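Local coordinates for protein predicted sugar phosphatases of the HAD superfamily (Cytophaga hutchinsonii, PDB 2HX1) that is probably a magnesium-dependent sugar phosphatase of the HAD superfamily, hydrolysing phosphate esters of sugars, at residues Gln47-Val52 with Phe73-Asp78; Val52-Ser57 with Val166-Asn171. All coordinates share one frame; numbering follows the deposited sequence.

Interaction 1 (Gln47-Val52 with Phe73-Asp78); sequences QDYYIV and FSITAD
Y49 has its CG set between its own backbone N and carbonyl carbon (chi1 75°), and from there the ring carries its hydroxyl across to S74 and I75. I75 is bent rather than extended: CG1 stands beside the backbone N, and a turn about CB-CG1 (chi2 -75°) swings CD1 to the phenol end of Y49. CD1 lies 3.4 Å from Y49 OH and 4.0 Å from Y49 CZ, approaching the ring obliquely. On the other branch, I75 CG2 meets I51 CD1 at 3.6 Å, the two isoleucine side chains crossing at about a right angle. I51 extends its longer branch (chi2 170°), which brings CD1 onto I75, and the branched shape of I75 lets it serve both partners. This joins strand 48-53 to the loop that follows helix 60-69, within the beta-alpha-beta crossover that leads to the neighbouring parallel strand 80-82 of the HAD Rossmann-like core. A tyrosine suits position 49 because its ring can pack on F39 of helix 35-44 while its hydroxyl reaches the polar border. There a water bridges Y49 OH, weakly at 3.2 Å, and S74 OG at 2.7 Å; K79 NZ adds another weak bond to the hydroxyl. Further along the strand, D78 O lies at the edge of the Y50 ring, in its plane, 3.7 Å from Y50 CE1, and Y50 also packs on helix 208-218.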
ATOM      1  N   GLN A  47      20.165  13.458 -37.107  1.00 40.25           N
ATOM      2  CA  GLN A  47      19.772  13.630 -35.709  1.00 38.27           C
ATOM      3  C   GLN A  47      20.082  12.370 -34.919  1.00 32.89           C
ATOM      4  O   GLN A  47      19.717  11.248 -35.314  1.00 31.40           O
ATOM      5  CB  GLN A  47      18.295  13.990 -35.582  1.00 39.18           C
ATOM      6  CG  GLN A  47      18.041  15.474 -35.424  1.00 46.01           C
ATOM      7  CD  GLN A  47      16.557  15.777 -35.334  1.00 55.98           C
ATOM      8  OE1 GLN A  47      16.002  15.837 -34.236  1.00 48.07           O
ATOM      9  NE2 GLN A  47      15.900  15.939 -36.499  1.00 51.28           N
ATOM     10  N   ASP A  48      20.759  12.575 -33.802  1.00 27.19           N
ATOM     11  CA  ASP A  48      21.120  11.491 -32.902  1.00 27.80           C
ATOM     12  C   ASP A  48      19.898  10.928 -32.188  1.00 26.90           C
ATOM     13  O   ASP A  48      18.880  11.621 -32.002  1.00 24.10           O
ATOM     14  CB  ASP A  48      22.158  11.975 -31.878  1.00 26.99           C
ATOM     15  CG  ASP A  48      23.496  12.292 -32.536  1.00 39.65           C
ATOM     16  OD1 ASP A  48      24.092  11.343 -33.094  1.00 44.17           O
ATOM     17  OD2 ASP A  48      23.917  13.481 -32.545  1.00 41.75           O
ATOM     18  N   TYR A  49      20.007   9.664 -31.784  1.00 25.44           N
ATOM     19  CA  TYR A  49      18.994   9.067 -30.956  1.00 24.20           C
ATOM     20  C   TYR A  49      19.628   7.934 -30.146  1.00 22.33           C
ATOM     21  O   TYR A  49      20.699   7.432 -30.500  1.00 21.88           O
ATOM     22  CB  TYR A  49      17.833   8.550 -31.829  1.00 28.55           C
ATOM     23  CG  TYR A  49      18.227   7.289 -32.528  1.00 28.59           C
ATOM     24  CD1 TYR A  49      18.167   6.066 -31.864  1.00 28.14           C
ATOM     25  CD2 TYR A  49      18.738   7.320 -33.830  1.00 33.38           C
ATOM     26  CE1 TYR A  49      18.590   4.908 -32.463  1.00 35.06           C
ATOM     27  CE2 TYR A  49      19.160   6.131 -34.468  1.00 37.47           C
ATOM     28  CZ  TYR A  49      19.081   4.931 -33.765  1.00 38.28           C
ATOM     29  OH  TYR A  49      19.484   3.741 -34.320  1.00 42.23           O
ATOM     30  N   TYR A  50      18.971   7.576 -29.044  1.00 21.48           N
ATOM     31  CA  TYR A  50      19.248   6.359 -28.285  1.00 22.14           C
ATOM     32  C   TYR A  50      17.934   5.698 -27.989  1.00 22.44           C
ATOM     33  O   TYR A  50      16.882   6.363 -27.965  1.00 23.57           O
ATOM     34  CB  TYR A  50      19.921   6.629 -26.953  1.00 21.18           C
ATOM     35  CG  TYR A  50      21.320   7.144 -27.053  1.00 23.81           C
ATOM     36  CD1 TYR A  50      22.399   6.273 -27.205  1.00 24.85           C
ATOM     37  CD2 TYR A  50      21.577   8.511 -26.982  1.00 22.64           C
ATOM     38  CE1 TYR A  50      23.712   6.768 -27.295  1.00 26.68           C
ATOM     39  CE2 TYR A  50      22.846   8.999 -27.079  1.00 25.43           C
ATOM     40  CZ  TYR A  50      23.912   8.134 -27.235  1.00 27.13           C
ATOM     41  OH  TYR A  50      25.168   8.662 -27.303  1.00 27.04           O
ATOM     42  N   ILE A  51      18.005   4.396 -27.733  1.00 21.58           N
ATOM     43  CA  ILE A  51      16.909   3.655 -27.145  1.00 20.94           C
ATOM     44  C   ILE A  51      17.262   3.480 -25.674  1.00 21.44           C
ATOM     45  O   ILE A  51      18.362   3.036 -25.366  1.00 20.32           O
ATOM     46  CB  ILE A  51      16.717   2.280 -27.859  1.00 22.91           C
ATOM     47  CG1 ILE A  51      16.224   2.519 -29.299  1.00 28.27           C
ATOM     48  CG2 ILE A  51      15.789   1.400 -27.055  1.00 20.55           C
ATOM     49  CD1 ILE A  51      16.222   1.335 -30.185  1.00 30.14           C
ATOM     50  N   VAL A  52      16.348   3.868 -24.784  1.00 21.77           N
ATOM     51  CA  VAL A  52      16.560   3.827 -23.343  1.00 19.78           C
ATOM     52  C   VAL A  52      15.421   2.926 -22.835  1.00 21.80           C
ATOM     53  O   VAL A  52      14.241   3.287 -22.908  1.00 21.60           O
ATOM     54  CB  VAL A  52      16.481   5.221 -22.723  1.00 18.36           C
ATOM     55  CG1 VAL A  52      16.644   5.142 -21.236  1.00 19.28           C
ATOM     56  CG2 VAL A  52      17.527   6.122 -23.367  1.00 17.82           C
ATOM     57  N   PHE A  73      17.859  -2.280 -39.395  1.00 41.22           N
ATOM     58  CA  PHE A  73      19.291  -2.485 -39.366  1.00 43.65           C
ATOM     59  C   PHE A  73      20.079  -1.321 -38.797  1.00 43.53           C
ATOM     60  O   PHE A  73      21.192  -1.520 -38.317  1.00 43.69           O
ATOM     61  CB  PHE A  73      19.796  -2.872 -40.763  1.00 46.76           C
ATOM     62  CG  PHE A  73      19.122  -4.096 -41.310  1.00 49.74           C
ATOM     63  CD1 PHE A  73      19.331  -5.337 -40.710  1.00 56.47           C
ATOM     64  CD2 PHE A  73      18.247  -4.014 -42.390  1.00 56.57           C
ATOM     65  CE1 PHE A  73      18.690  -6.485 -41.183  1.00 57.56           C
ATOM     66  CE2 PHE A  73      17.603  -5.162 -42.886  1.00 60.05           C
ATOM     67  CZ  PHE A  73      17.827  -6.407 -42.276  1.00 57.72           C
ATOM     68  N   SER A  74      19.499  -0.124 -38.789  1.00 43.24           N
ATOM     69  CA  SER A  74      20.236   1.041 -38.329  1.00 42.16           C
ATOM     70  C   SER A  74      20.402   1.091 -36.815  1.00 41.31           C
ATOM     71  O   SER A  74      21.260   1.818 -36.326  1.00 44.67           O
ATOM     72  CB  SER A  74      19.574   2.331 -38.834  1.00 42.71           C
ATOM     73  OG  SER A  74      18.236   2.451 -38.383  1.00 43.75           O
ATOM     74  N   ILE A  75      19.592   0.350 -36.068  1.00 38.50           N
ATOM     75  CA  ILE A  75      19.750   0.287 -34.610  1.00 36.00           C
ATOM     76  C   ILE A  75      20.974  -0.569 -34.290  1.00 36.29           C
ATOM     77  O   ILE A  75      20.984  -1.765 -34.548  1.00 38.95           O
ATOM     78  CB  ILE A  75      18.523  -0.330 -33.890  1.00 35.76           C
ATOM     79  CG1 ILE A  75      17.201   0.270 -34.392  1.00 36.59           C
ATOM     80  CG2 ILE A  75      18.637  -0.142 -32.379  1.00 34.03           C
ATOM     81  CD1 ILE A  75      16.906   1.633 -33.914  1.00 38.76           C
ATOM     82  N   THR A  76      22.004   0.063 -33.745  1.00 33.27           N
ATOM     83  CA  THR A  76      23.230  -0.608 -33.354  1.00 33.89           C
ATOM     84  C   THR A  76      23.273  -0.723 -31.827  1.00 32.58           C
ATOM     85  O   THR A  76      22.563   0.006 -31.129  1.00 29.53           O
ATOM     86  CB  THR A  76      24.476   0.174 -33.896  1.00 35.42           C
ATOM     87  OG1 THR A  76      24.387   1.556 -33.538  1.00 35.05           O
ATOM     88  CG2 THR A  76      24.521   0.125 -35.384  1.00 34.30           C
ATOM     89  N   ALA A  77      24.098  -1.643 -31.316  1.00 29.99           N
ATOM     90  CA  ALA A  77      24.168  -1.895 -29.884  1.00 28.79           C
ATOM     91  C   ALA A  77      24.634  -0.666 -29.117  1.00 26.96           C
ATOM     92  O   ALA A  77      24.288  -0.502 -27.954  1.00 26.19           O
ATOM     93  CB  ALA A  77      25.084  -3.105 -29.584  1.00 30.31           C
ATOM     94  N   ASP A  78      25.437   0.186 -29.748  1.00 27.51           N
ATOM     95  CA  ASP A  78      25.886   1.442 -29.104  1.00 29.90           C
ATOM     96  C   ASP A  78      24.736   2.440 -28.874  1.00 28.29           C
ATOM     97  O   ASP A  78      24.863   3.379 -28.078  1.00 31.41           O
ATOM     98  CB  ASP A  78      27.040   2.107 -29.895  1.00 29.76           C
ATOM     99  CG  ASP A  78      26.601   2.639 -31.243  1.00 37.54           C
ATOM    100  OD1 ASP A  78      25.977   1.877 -31.992  1.00 44.83           O
ATOM    101  OD2 ASP A  78      26.867   3.822 -31.559  1.00 55.27           O
TER
HETATM  102  O   HOH W   1      18.973   4.868 -37.315  1.00 53.76           O

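Interaction 2 (Val52-Ser57 with Val166-Asn171); sequences VTNDAS and VANTDN
N54 reaches N168 with its side-chain amide, and this is the one direct hydrogen bond between 52-57 and 166-171. Its CG stands beside the backbone N and opposite the carbonyl carbon (chi1 -75°), a setting that turns ND2 to N168 O at 2.9 Å. The bond is bent, with an N-H...O angle of 140°, and ND2 comes from above the carbonyl plane, 57° out of it, rather than along a lone pair. The other end of the amide, OD1, accepts from K204 N, so both ends are held and the rotation of the group is fixed; an asparagine suits the place because its amide offers a donor and an acceptor at once. N168 sits at the centre of an inverse gamma turn, where T169 N bonds weakly to A167 O at 2.8 Å. The side-chain amide of N168 is engaged elsewhere, ND2 with K204 O and OD1 with R201 NH1.

Beside this hydrogen bond the packing is close. A167 CB presses to 3.1 Å from N54 O and to 4.0 Å from A56 CB, a closeness that suits the small alanine side chains. T169 places CG2 beside its backbone N, bringing this methyl to 3.5 Å from N54 O, while OG1, set between the backbone N and the carbonyl carbon, donates to D170 O at 2.8 Å and accepts from G185 N. D55, whose CB is directed away from 166-171, closes an Asx turn: OD1 takes both S57 N, at 3.0 Å, and S57 OG.

D170 N binds a sulfonate oxygen of a buffer molecule, probably from the crystallisation liquor. A loop after a core strand thus meets a loop of the inserted sheet, consistent with the core-cap interface beside the active-site cleft, as in capped HAD phosphatases.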
ATOM      1  N   VAL A  52      16.348   3.868 -24.784  1.00 21.77           N
ATOM      2  CA  VAL A  52      16.560   3.827 -23.343  1.00 19.78           C
ATOM      3  C   VAL A  52      15.421   2.926 -22.835  1.00 21.80           C
ATOM      4  O   VAL A  52      14.241   3.287 -22.908  1.00 21.60           O
ATOM      5  CB  VAL A  52      16.481   5.221 -22.723  1.00 18.36           C
ATOM      6  CG1 VAL A  52      16.644   5.142 -21.236  1.00 19.28           C
ATOM      7  CG2 VAL A  52      17.527   6.122 -23.367  1.00 17.82           C
ATOM      8  N   THR A  53      15.799   1.745 -22.359  1.00 19.21           N
ATOM      9  CA  THR A  53      14.875   0.687 -22.098  1.00 18.85           C
ATOM     10  C   THR A  53      15.172   0.045 -20.746  1.00 19.19           C
ATOM     11  O   THR A  53      16.354  -0.093 -20.358  1.00 19.46           O
ATOM     12  CB  THR A  53      14.980  -0.371 -23.202  1.00 19.15           C
ATOM     13  OG1 THR A  53      14.046  -1.437 -22.955  1.00 21.03           O
ATOM     14  CG2 THR A  53      16.393  -0.942 -23.290  1.00 21.35           C
ATOM     15  N   ASN A  54      14.101  -0.312 -20.041  1.00 20.98           N
ATOM     16  CA  ASN A  54      14.171  -1.092 -18.805  1.00 24.26           C
ATOM     17  C   ASN A  54      14.214  -2.614 -19.046  1.00 25.97           C
ATOM     18  O   ASN A  54      14.040  -3.396 -18.129  1.00 30.44           O
ATOM     19  CB  ASN A  54      12.983  -0.745 -17.888  1.00 23.71           C
ATOM     20  CG  ASN A  54      13.141   0.596 -17.212  1.00 27.29           C
ATOM     21  OD1 ASN A  54      14.145   1.294 -17.424  1.00 18.88           O
ATOM     22  ND2 ASN A  54      12.143   0.981 -16.391  1.00 20.07           N
ATOM     23  N   ASP A  55      14.421  -3.036 -20.284  1.00 29.58           N
ATOM     24  CA  ASP A  55      14.590  -4.450 -20.610  1.00 31.09           C
ATOM     25  C   ASP A  55      16.026  -4.906 -20.302  1.00 33.92           C
ATOM     26  O   ASP A  55      16.917  -4.574 -21.054  1.00 37.43           O
ATOM     27  CB  ASP A  55      14.244  -4.646 -22.085  1.00 31.10           C
ATOM     28  CG  ASP A  55      14.241  -6.099 -22.510  1.00 31.77           C
ATOM     29  OD1 ASP A  55      14.759  -6.979 -21.783  1.00 29.36           O
ATOM     30  OD2 ASP A  55      13.698  -6.345 -23.603  1.00 30.47           O
ATOM     31  N   ALA A  56      16.232  -5.648 -19.201  1.00 33.06           N
ATOM     32  CA  ALA A  56      17.533  -6.226 -18.824  1.00 31.30           C
ATOM     33  C   ALA A  56      17.574  -7.772 -19.021  1.00 31.40           C
ATOM     34  O   ALA A  56      18.341  -8.478 -18.368  1.00 32.09           O
ATOM     35  CB  ALA A  56      17.849  -5.856 -17.390  1.00 30.49           C
ATOM     36  N   SER A  57      16.748  -8.286 -19.934  1.00 31.14           N
ATOM     37  CA  SER A  57      16.661  -9.733 -20.172  1.00 30.60           C
ATOM     38  C   SER A  57      17.675 -10.227 -21.215  1.00 28.86           C
ATOM     39  O   SER A  57      17.726 -11.418 -21.444  1.00 28.17           O
ATOM     40  CB  SER A  57      15.257 -10.145 -20.649  1.00 28.52           C
ATOM     41  OG  SER A  57      15.002  -9.610 -21.929  1.00 28.10           O
ATOM     42  N   VAL A 166      16.023  -6.031  -9.568  1.00 22.18           N
ATOM     43  CA  VAL A 166      15.220  -6.250 -10.769  1.00 20.54           C
ATOM     44  C   VAL A 166      15.219  -4.969 -11.605  1.00 19.88           C
ATOM     45  O   VAL A 166      15.345  -3.884 -11.057  1.00 20.61           O
ATOM     46  CB  VAL A 166      13.738  -6.677 -10.378  1.00 19.55           C
ATOM     47  CG1 VAL A 166      12.984  -5.536  -9.644  1.00 21.57           C
ATOM     48  CG2 VAL A 166      12.940  -7.149 -11.617  1.00 17.21           C
ATOM     49  N   ALA A 167      15.058  -5.104 -12.921  1.00 20.13           N
ATOM     50  CA  ALA A 167      14.739  -3.979 -13.823  1.00 21.55           C
ATOM     51  C   ALA A 167      13.327  -3.492 -13.513  1.00 23.44           C
ATOM     52  O   ALA A 167      12.417  -4.303 -13.315  1.00 24.67           O
ATOM     53  CB  ALA A 167      14.788  -4.420 -15.277  1.00 19.44           C
ATOM     54  N   ASN A 168      13.143  -2.182 -13.510  1.00 24.94           N
ATOM     55  CA  ASN A 168      11.868  -1.580 -13.133  1.00 23.71           C
ATOM     56  C   ASN A 168      10.871  -1.652 -14.278  1.00 24.24           C
ATOM     57  O   ASN A 168      10.405  -0.621 -14.771  1.00 22.25           O
ATOM     58  CB  ASN A 168      12.074  -0.131 -12.719  1.00 21.21           C
ATOM     59  CG  ASN A 168      10.873   0.434 -12.009  1.00 26.36           C
ATOM     60  OD1 ASN A 168      10.280  -0.236 -11.183  1.00 25.39           O
ATOM     61  ND2 ASN A 168      10.507   1.668 -12.325  1.00 23.39           N
ATOM     62  N   THR A 169      10.521  -2.862 -14.695  1.00 22.16           N
ATOM     63  CA  THR A 169       9.634  -2.998 -15.838  1.00 22.85           C
ATOM     64  C   THR A 169       8.213  -2.740 -15.330  1.00 23.17           C
ATOM     65  O   THR A 169       7.959  -2.656 -14.115  1.00 22.91           O
ATOM     66  CB  THR A 169       9.732  -4.401 -16.502  1.00 21.71           C
ATOM     67  OG1 THR A 169       9.036  -5.370 -15.711  1.00 21.61           O
ATOM     68  CG2 THR A 169      11.213  -4.860 -16.711  1.00 18.28           C
ATOM     69  N   ASP A 170       7.293  -2.594 -16.269  1.00 23.91           N
ATOM     70  CA  ASP A 170       5.885  -2.545 -15.946  1.00 27.22           C
ATOM     71  C   ASP A 170       5.570  -3.882 -15.278  1.00 25.78           C
ATOM     72  O   ASP A 170       6.280  -4.847 -15.492  1.00 26.01           O
ATOM     73  CB  ASP A 170       5.045  -2.354 -17.230  1.00 27.31           C
ATOM     74  CG  ASP A 170       5.371  -1.032 -17.987  1.00 39.80           C
ATOM     75  OD1 ASP A 170       5.483   0.036 -17.324  1.00 43.67           O
ATOM     76  OD2 ASP A 170       5.474  -1.073 -19.252  1.00 37.30           O
ATOM     77  N   ASN A 171       4.513  -3.932 -14.468  1.00 25.40           N
ATOM     78  CA  ASN A 171       4.101  -5.186 -13.840  1.00 23.51           C
ATOM     79  C   ASN A 171       3.592  -6.205 -14.819  1.00 23.00           C
ATOM     80  O   ASN A 171       3.666  -7.370 -14.529  1.00 22.83           O
ATOM     81  CB  ASN A 171       3.002  -4.955 -12.822  1.00 23.47           C
ATOM     82  CG  ASN A 171       3.501  -4.355 -11.584  1.00 24.10           C
ATOM     83  OD1 ASN A 171       4.650  -4.579 -11.190  1.00 25.82           O
ATOM     84  ND2 ASN A 171       2.649  -3.565 -10.933  1.00 22.14           N
TER

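Overall arrangement
Interaction 1 and interaction 2 follow one another along strand 48-53, with V52 in both and their centres about 18 Å apart. In sequence their segments alternate: 47-52, 52-57, 73-78, then 166-171. Interaction 1 lies between strand 48-53 of the six-stranded parallel core sheet and the loop leading to its edge strand 80-82. Interaction 2 lies near the centre of the chain, beyond the strand's far end, and reaches strand 164-167 of the second, five-stranded sheet. One strand is thus packed locally, while the loop following its C-terminal end, whose N54 side chain is about 8 Å from the magnesium ion, meets the inserted domain, consistent with an active site formed between core and cap.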